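Local atomic coordinates of amidohydrolase 3 domain-containing protein (Pyrococcus furiosus, PDB entry 3ICJ), a protein that is of unknown function but carries a zinc centre of the amidohydrolase type and probably hydrolyses carbon-nitrogen bonds other than peptide bonds. Residues F97-S110 and G430-W443. Numbering follows the deposited sequence. Where two conformers were deposited one is given.
Sequences FFDSHLHLDELGMS and GFSTDSPIEPADPW. With ZN (zinc ion), chain B.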
ATOM      1  N   PHE A  97      -2.261 -11.861   6.904  1.00 32.18           N
ATOM      2  CA  PHE A  97      -2.751 -10.559   6.475  1.00 34.26           C
ATOM      3  C   PHE A  97      -2.546 -10.377   4.979  1.00 31.05           C
ATOM      4  O   PHE A  97      -1.614 -10.932   4.397  1.00 35.27           O
ATOM      5  CB  PHE A  97      -2.077  -9.434   7.258  1.00 32.46           C
ATOM      6  CG  PHE A  97      -2.483  -9.390   8.707  1.00 37.04           C
ATOM      7  CD1 PHE A  97      -3.742  -8.943   9.071  1.00 42.16           C
ATOM      8  CD2 PHE A  97      -1.607  -9.829   9.705  1.00 34.77           C
ATOM      9  CE1 PHE A  97      -4.144  -8.925  10.417  1.00 36.32           C
ATOM     10  CE2 PHE A  97      -1.992  -9.786  11.067  1.00 35.43           C
ATOM     11  CZ  PHE A  97      -3.268  -9.342  11.408  1.00 37.02           C
ATOM     12  N   PHE A  98      -3.439  -9.604   4.384  1.00 34.41           N
ATOM     13  CA  PHE A  98      -3.414  -9.296   2.974  1.00 34.83           C
ATOM     14  C   PHE A  98      -3.565  -7.784   2.956  1.00 38.03           C
ATOM     15  O   PHE A  98      -4.644  -7.267   3.265  1.00 35.27           O
ATOM     16  CB  PHE A  98      -4.610  -9.993   2.288  1.00 36.52           C
ATOM     17  CG  PHE A  98      -4.573  -9.994   0.761  1.00 39.93           C
ATOM     18  CD1 PHE A  98      -4.910 -11.146   0.064  1.00 39.03           C
ATOM     19  CD2 PHE A  98      -4.185  -8.867   0.027  1.00 33.98           C
ATOM     20  CE1 PHE A  98      -4.895 -11.176  -1.344  1.00 40.47           C
ATOM     21  CE2 PHE A  98      -4.161  -8.886  -1.381  1.00 42.41           C
ATOM     22  CZ  PHE A  98      -4.509 -10.047  -2.064  1.00 36.73           C
ATOM     23  N   ASP A  99      -2.480  -7.077   2.623  1.00 33.58           N
ATOM     24  CA  ASP A  99      -2.507  -5.624   2.484  1.00 37.30           C
ATOM     25  C   ASP A  99      -2.900  -5.268   1.046  1.00 39.89           C
ATOM     26  O   ASP A  99      -2.124  -5.455   0.106  1.00 36.50           O
ATOM     27  CB  ASP A  99      -1.124  -5.038   2.853  1.00 41.37           C
ATOM     28  CG  ASP A  99      -1.139  -3.518   3.030  1.00 41.93           C
ATOM     29  OD1 ASP A  99      -1.730  -2.812   2.206  1.00 39.09           O
ATOM     30  OD2 ASP A  99      -0.518  -3.003   3.978  1.00 44.41           O
ATOM     31  N   SER A 100      -4.106  -4.743   0.854  1.00 34.58           N
ATOM     32  CA  SER A 100      -4.613  -4.615  -0.512  1.00 34.08           C
ATOM     33  C   SER A 100      -4.057  -3.411  -1.303  1.00 36.32           C
ATOM     34  O   SER A 100      -4.347  -3.275  -2.483  1.00 36.81           O
ATOM     35  CB  SER A 100      -6.141  -4.640  -0.533  1.00 34.93           C
ATOM     36  OG  SER A 100      -6.678  -3.792   0.461  1.00 41.87           O
ATOM     37  N   HIS A 101      -3.267  -2.549  -0.652  1.00 36.42           N
ATOM     38  CA  HIS A 101      -2.700  -1.353  -1.302  1.00 41.05           C
ATOM     39  C   HIS A 101      -1.412  -0.894  -0.636  1.00 39.75           C
ATOM     40  O   HIS A 101      -1.445  -0.270   0.430  1.00 41.86           O
ATOM     41  CB  HIS A 101      -3.741  -0.211  -1.268  1.00 42.39           C
ATOM     42  CG  HIS A 101      -3.332   1.043  -1.980  1.00 41.05           C
ATOM     43  ND1 HIS A 101      -4.109   1.616  -2.963  1.00 48.39           N
ATOM     44  CD2 HIS A 101      -2.262   1.862  -1.820  1.00 44.97           C
ATOM     45  CE1 HIS A 101      -3.521   2.718  -3.399  1.00 42.41           C
ATOM     46  NE2 HIS A 101      -2.401   2.891  -2.721  1.00 37.90           N
ATOM     47  N   LEU A 102      -0.277  -1.149  -1.281  1.00 41.14           N
ATOM     48  CA  LEU A 102       0.960  -0.536  -0.847  1.00 37.36           C
ATOM     49  C   LEU A 102       1.973  -0.396  -1.985  1.00 43.28           C
ATOM     50  O   LEU A 102       1.759  -0.887  -3.102  1.00 38.39           O
ATOM     51  CB  LEU A 102       1.560  -1.260   0.380  1.00 38.40           C
ATOM     52  CG  LEU A 102       1.706  -2.781   0.410  1.00 49.79           C
ATOM     53  CD1 LEU A 102       2.700  -3.226  -0.650  1.00 45.93           C
ATOM     54  CD2 LEU A 102       2.184  -3.209   1.795  1.00 40.94           C
ATOM     55  N   HIS A 103       3.099   0.236  -1.678  1.00 42.14           N
ATOM     56  CA  HIS A 103       4.132   0.471  -2.679  1.00 41.35           C
ATOM     57  C   HIS A 103       5.402  -0.191  -2.208  1.00 32.73           C
ATOM     58  O   HIS A 103       6.147   0.380  -1.411  1.00 37.38           O
ATOM     59  CB  HIS A 103       4.317   1.965  -2.902  1.00 39.70           C
ATOM     60  CG  HIS A 103       3.046   2.667  -3.266  1.00 48.50           C
ATOM     61  ND1 HIS A 103       2.640   2.835  -4.573  1.00 52.60           N
ATOM     62  CD2 HIS A 103       2.075   3.214  -2.494  1.00 49.26           C
ATOM     63  CE1 HIS A 103       1.479   3.465  -4.592  1.00 44.26           C
ATOM     64  NE2 HIS A 103       1.112   3.702  -3.346  1.00 52.57           N
ATOM     65  N   LEU A 104       5.631  -1.416  -2.693  1.00 37.74           N
ATOM     66  CA  LEU A 104       6.761  -2.244  -2.246  1.00 37.23           C
ATOM     67  C   LEU A 104       8.108  -1.591  -2.538  1.00 37.22           C
ATOM     68  O   LEU A 104       9.020  -1.676  -1.719  1.00 40.95           O
ATOM     69  CB  LEU A 104       6.744  -3.641  -2.916  1.00 35.02           C
ATOM     70  CG  LEU A 104       5.733  -4.680  -2.485  1.00 42.72           C
ATOM     71  CD1 LEU A 104       5.953  -5.981  -3.244  1.00 38.53           C
ATOM     72  CD2 LEU A 104       5.852  -4.914  -0.992  1.00 40.28           C
ATOM     73  N   ASP A 105       8.248  -0.966  -3.711  1.00 38.35           N
ATOM     74  CA  ASP A 105       9.510  -0.277  -4.044  1.00 39.57           C
ATOM     75  C   ASP A 105       9.793   0.901  -3.090  1.00 40.47           C
ATOM     76  O   ASP A 105      10.895   1.021  -2.526  1.00 36.74           O
ATOM     77  CB  ASP A 105       9.568   0.159  -5.534  1.00 40.08           C
ATOM     78  CG  ASP A 105       8.281   0.873  -6.031  1.00 48.20           C
ATOM     79  OD1 ASP A 105       7.288   1.064  -5.274  1.00 42.95           O
ATOM     80  OD2 ASP A 105       8.263   1.232  -7.228  1.00 42.16           O
ATOM     81  N   GLU A 106       8.792   1.755  -2.911  1.00 32.42           N
ATOM     82  CA  GLU A 106       8.888   2.899  -2.000  1.00 36.39           C
ATOM     83  C   GLU A 106       9.061   2.479  -0.541  1.00 33.07           C
ATOM     84  O   GLU A 106       9.818   3.111   0.190  1.00 39.88           O
ATOM     85  CB  GLU A 106       7.665   3.806  -2.140  1.00 39.03           C
ATOM     86  CG  GLU A 106       7.623   4.620  -3.426  1.00 57.24           C
ATOM     87  CD  GLU A 106       6.447   5.590  -3.457  1.00 74.61           C
ATOM     88  OE1 GLU A 106       5.553   5.430  -4.319  1.00 79.84           O
ATOM     89  OE2 GLU A 106       6.412   6.512  -2.609  1.00 86.45           O
ATOM     90  N   LEU A 107       8.369   1.417  -0.112  1.00 35.84           N
ATOM     91  CA  LEU A 107       8.579   0.878   1.237  1.00 35.29           C
ATOM     92  C   LEU A 107      10.035   0.440   1.405  1.00 37.68           C
ATOM     93  O   LEU A 107      10.661   0.766   2.401  1.00 35.57           O
ATOM     94  CB  LEU A 107       7.629  -0.284   1.580  1.00 35.99           C
ATOM     95  CG  LEU A 107       7.889  -1.054   2.900  1.00 39.37           C
ATOM     96  CD1 LEU A 107       7.915  -0.149   4.167  1.00 36.85           C
ATOM     97  CD2 LEU A 107       6.876  -2.207   3.085  1.00 34.86           C
ATOM     98  N   GLY A 108      10.568  -0.276   0.420  1.00 38.40           N
ATOM     99  CA  GLY A 108      11.993  -0.659   0.436  1.00 36.32           C
ATOM    100  C   GLY A 108      12.990   0.491   0.497  1.00 35.33           C
ATOM    101  O   GLY A 108      13.976   0.414   1.255  1.00 36.19           O
ATOM    102  N   MET A 109      12.744   1.539  -0.304  1.00 34.68           N
ATOM    103  CA  MET A 109      13.552   2.766  -0.300  0.50 35.98           C
ATOM    104  C   MET A 109      13.545   3.360   1.116  1.00 38.15           C
ATOM    105  O   MET A 109      14.594   3.758   1.640  1.00 42.15           O
ATOM    106  CB  MET A 109      13.015   3.810  -1.320  0.50 33.94           C
ATOM    107  CG  MET A 109      12.979   3.394  -2.814  0.50 35.31           C
ATOM    108  SD  MET A 109      12.148   4.526  -3.993  0.50 39.19           S
ATOM    109  CE  MET A 109      11.833   3.496  -5.417  0.50 41.54           C
ATOM    110  N   SER A 110      12.351   3.388   1.726  1.00 39.22           N
ATOM    111  CA  SER A 110      12.150   3.990   3.051  0.50 40.56           C
ATOM    112  C   SER A 110      12.881   3.263   4.177  1.00 44.30           C
ATOM    113  O   SER A 110      13.419   3.905   5.090  1.00 40.89           O
ATOM    114  CB  SER A 110      10.658   4.103   3.366  0.50 38.12           C
ATOM    115  OG  SER A 110      10.089   5.149   2.603  0.50 36.15           O
ATOM    116  N   GLY A 430     -11.613  -3.724   1.741  1.00 35.28           N
ATOM    117  CA  GLY A 430     -10.387  -4.357   2.228  1.00 33.88           C
ATOM    118  C   GLY A 430      -9.528  -3.326   2.928  1.00 38.03           C
ATOM    119  O   GLY A 430      -9.681  -2.122   2.681  1.00 37.51           O
ATOM    120  N   PHE A 431      -8.636  -3.806   3.805  1.00 35.39           N
ATOM    121  CA  PHE A 431      -7.768  -2.939   4.571  1.00 38.03           C
ATOM    122  C   PHE A 431      -6.360  -2.921   4.020  1.00 41.42           C
ATOM    123  O   PHE A 431      -5.852  -3.937   3.525  1.00 37.56           O
ATOM    124  CB  PHE A 431      -7.733  -3.329   6.051  1.00 36.60           C
ATOM    125  CG  PHE A 431      -8.936  -2.870   6.850  1.00 39.63           C
ATOM    126  CD1 PHE A 431      -9.921  -2.048   6.294  1.00 37.13           C
ATOM    127  CD2 PHE A 431      -9.068  -3.265   8.180  1.00 38.51           C
ATOM    128  CE1 PHE A 431     -11.022  -1.634   7.062  1.00 45.48           C
ATOM    129  CE2 PHE A 431     -10.158  -2.853   8.948  1.00 35.75           C
ATOM    130  CZ  PHE A 431     -11.134  -2.030   8.388  1.00 40.48           C
ATOM    131  N   SER A 432      -5.741  -1.749   4.127  1.00 40.26           N
ATOM    132  CA  SER A 432      -4.390  -1.510   3.663  1.00 46.29           C
ATOM    133  C   SER A 432      -3.741  -0.405   4.471  1.00 49.55           C
ATOM    134  O   SER A 432      -4.394   0.250   5.281  1.00 46.96           O
ATOM    135  CB  SER A 432      -4.375  -1.127   2.182  1.00 49.30           C
ATOM    136  OG  SER A 432      -5.304  -0.093   1.856  1.00 48.98           O
ATOM    137  N   THR A 433      -2.450  -0.201   4.232  1.00 44.33           N
ATOM    138  CA  THR A 433      -1.689   0.816   4.927  1.00 44.35           C
ATOM    139  C   THR A 433      -1.242   1.960   4.028  1.00 48.00           C
ATOM    140  O   THR A 433      -0.948   3.052   4.531  1.00 51.52           O
ATOM    141  CB  THR A 433      -0.449   0.198   5.601  1.00 49.12           C
ATOM    142  OG1 THR A 433       0.380  -0.431   4.611  1.00 48.28           O
ATOM    143  CG2 THR A 433      -0.882  -0.845   6.616  1.00 44.32           C
ATOM    144  N   ASP A 434      -1.167   1.705   2.709  1.00 43.86           N
ATOM    145  CA  ASP A 434      -0.572   2.636   1.734  1.00 42.38           C
ATOM    146  C   ASP A 434       0.892   2.853   2.108  1.00 43.24           C
ATOM    147  O   ASP A 434       1.441   3.933   1.896  1.00 44.98           O
ATOM    148  CB  ASP A 434      -1.357   3.969   1.635  1.00 49.83           C
ATOM    149  CG  ASP A 434      -1.034   4.770   0.362  1.00 54.38           C
ATOM    150  OD1 ASP A 434      -0.248   4.297  -0.491  1.00 43.65           O
ATOM    151  OD2 ASP A 434      -1.569   5.887   0.222  1.00 53.82           O
ATOM    152  N   SER A 435       1.498   1.807   2.677  1.00 44.09           N
ATOM    153  CA  SER A 435       2.895   1.819   3.121  1.00 46.40           C
ATOM    154  C   SER A 435       3.775   2.226   1.921  1.00 50.51           C
ATOM    155  O   SER A 435       3.540   1.738   0.782  1.00 45.87           O
ATOM    156  CB  SER A 435       3.274   0.443   3.702  1.00 43.32           C
ATOM    157  OG  SER A 435       4.615   0.390   4.139  1.00 56.82           O
ATOM    158  N   PRO A 436       4.764   3.136   2.155  1.00 49.98           N
ATOM    159  CA  PRO A 436       5.245   3.619   3.471  1.00 53.17           C
ATOM    160  C   PRO A 436       4.589   4.884   4.048  1.00 50.37           C
ATOM    161  O   PRO A 436       5.155   5.474   4.966  1.00 51.34           O
ATOM    162  CB  PRO A 436       6.735   3.879   3.215  1.00 43.56           C
ATOM    163  CG  PRO A 436       6.795   4.256   1.758  1.00 50.45           C
ATOM    164  CD  PRO A 436       5.534   3.751   1.062  1.00 45.15           C
ATOM    165  N   ILE A 437       3.438   5.304   3.520  1.00 50.92           N
ATOM    166  CA  ILE A 437       2.730   6.471   4.079  1.00 51.95           C
ATOM    167  C   ILE A 437       2.359   6.219   5.549  1.00 51.77           C
ATOM    168  O   ILE A 437       2.676   7.041   6.420  1.00 50.75           O
ATOM    169  CB  ILE A 437       1.479   6.917   3.228  1.00 49.67           C
ATOM    170  CG1 ILE A 437       1.880   7.308   1.791  1.00 60.70           C
ATOM    171  CG2 ILE A 437       0.728   8.078   3.901  1.00 61.15           C
ATOM    172  CD1 ILE A 437       2.906   8.454   1.685  1.00 54.83           C
ATOM    173  N   GLU A 438       1.724   5.073   5.823  1.00 49.19           N
ATOM    174  CA  GLU A 438       1.402   4.670   7.206  1.00 51.16           C
ATOM    175  C   GLU A 438       2.308   3.516   7.633  1.00 52.14           C
ATOM    176  O   GLU A 438       2.980   2.939   6.759  1.00 52.13           O
ATOM    177  CB  GLU A 438      -0.074   4.274   7.335  1.00 43.31           C
ATOM    178  CG  GLU A 438      -1.064   5.326   6.878  1.00 53.69           C
ATOM    179  CD  GLU A 438      -1.053   6.589   7.731  1.00 61.42           C
ATOM    180  OE1 GLU A 438      -0.721   6.495   8.933  1.00 61.22           O
ATOM    181  OE2 GLU A 438      -1.387   7.677   7.199  1.00 66.13           O
ATOM    182  N   PRO A 439       2.344   3.182   8.960  1.00 54.31           N
ATOM    183  CA  PRO A 439       3.070   1.978   9.396  1.00 51.26           C
ATOM    184  C   PRO A 439       2.528   0.715   8.725  1.00 49.86           C
ATOM    185  O   PRO A 439       1.324   0.614   8.478  1.00 51.42           O
ATOM    186  CB  PRO A 439       2.793   1.915  10.909  1.00 52.26           C
ATOM    187  CG  PRO A 439       2.424   3.297  11.303  1.00 54.02           C
ATOM    188  CD  PRO A 439       1.767   3.913  10.116  1.00 50.66           C
ATOM    189  N   ALA A 440       3.407  -0.234   8.423  1.00 48.00           N
ATOM    190  CA  ALA A 440       2.973  -1.470   7.749  1.00 51.27           C
ATOM    191  C   ALA A 440       2.368  -2.515   8.702  1.00 49.73           C
ATOM    192  O   ALA A 440       1.740  -3.475   8.230  1.00 47.29           O
ATOM    193  CB  ALA A 440       4.113  -2.080   6.931  1.00 44.83           C
ATOM    194  N   ASP A 441       2.559  -2.328  10.019  1.00 45.27           N
ATOM    195  CA  ASP A 441       2.091  -3.274  11.057  1.00 45.65           C
ATOM    196  C   ASP A 441       0.573  -3.326  11.107  1.00 45.43           C
ATOM    197  O   ASP A 441      -0.069  -2.346  11.505  1.00 40.54           O
ATOM    198  CB  ASP A 441       2.629  -2.900  12.450  1.00 45.36           C
ATOM    199  CG  ASP A 441       2.259  -3.923  13.538  1.00 44.98           C
ATOM    200  OD1 ASP A 441       1.776  -5.042  13.257  1.00 55.98           O
ATOM    201  OD2 ASP A 441       2.471  -3.612  14.711  1.00 54.92           O
ATOM    202  N   PRO A 442       0.003  -4.485  10.736  1.00 43.50           N
ATOM    203  CA  PRO A 442      -1.433  -4.604  10.598  1.00 40.01           C
ATOM    204  C   PRO A 442      -2.175  -4.389  11.919  1.00 39.82           C
ATOM    205  O   PRO A 442      -3.261  -3.806  11.910  1.00 37.05           O
ATOM    206  CB  PRO A 442      -1.623  -6.038  10.083  1.00 42.66           C
ATOM    207  CG  PRO A 442      -0.302  -6.437   9.557  1.00 43.83           C
ATOM    208  CD  PRO A 442       0.690  -5.744  10.403  1.00 40.66           C
ATOM    209  N   TRP A 443      -1.572  -4.820  13.027  1.00 37.51           N
ATOM    210  CA  TRP A 443      -2.157  -4.670  14.366  1.00 36.30           C
ATOM    211  C   TRP A 443      -2.381  -3.221  14.755  1.00 40.39           C
ATOM    212  O   TRP A 443      -3.335  -2.928  15.463  1.00 38.99           O
ATOM    213  CB  TRP A 443      -1.344  -5.415  15.455  1.00 36.28           C
ATOM    214  CG  TRP A 443      -1.251  -6.908  15.193  1.00 42.60           C
ATOM    215  CD1 TRP A 443      -0.134  -7.610  14.807  1.00 39.40           C
ATOM    216  CD2 TRP A 443      -2.328  -7.865  15.244  1.00 41.37           C
ATOM    217  NE1 TRP A 443      -0.452  -8.939  14.622  1.00 41.45           N
ATOM    218  CE2 TRP A 443      -1.788  -9.123  14.883  1.00 44.96           C
ATOM    219  CE3 TRP A 443      -3.695  -7.780  15.554  1.00 46.24           C
ATOM    220  CZ2 TRP A 443      -2.569 -10.297  14.846  1.00 44.77           C
ATOM    221  CZ3 TRP A 443      -4.473  -8.950  15.514  1.00 47.65           C
ATOM    222  CH2 TRP A 443      -3.903 -10.186  15.161  1.00 41.51           C
TER
HETATM  223 ZN    ZN B 601      -0.922   4.640  -2.784  0.50 50.64          ZN
HETATM  224  O   HOH W   1      -0.174  -4.300   6.200  1.00 43.97           O
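The HxH motif of the amidohydrolase barrel, H101 and H103 at the end of the first barrel strand, meets D434, just past the last strand, at a zinc ion. NE2 of each histidine lies 2.3 Å from the zinc and D434 OD1 2.4 Å; the carboxylated K296 completes the site and also binds the second zinc. D434 OD1 comes at the edge of both imidazoles, near their planes, with the carboxylate turned 80° from the H101 ring and 43° from that of H103. ND1 of H101 is hydrogen-bonded to E372, so this ring is held at both nitrogens.

The two backbones are joined by S100 N to F431 O, and by H103 N to S435 O at 2.9 Å. The D99 carboxylate adds a side-chain link; a chi1 of -168° turns it away from its own N and toward T433. OD2 accepts a hydrogen bond from T433 OG1 on its syn lone pair, at 2.8 Å, and a second from a water that also donates to A440 O, while OD1 closes an Asx turn onto H101 N. Past the zinc, P436, after a cis peptide bond, rests on helix 104-112, its CG 3.6 Å from E106 O. At the other end, F97 points its edge into the W443 face in a T-shaped pair, and P442 CB makes a CH-pi contact over the F97 face, 3.6 Å from the ring centroid and almost on the ring normal.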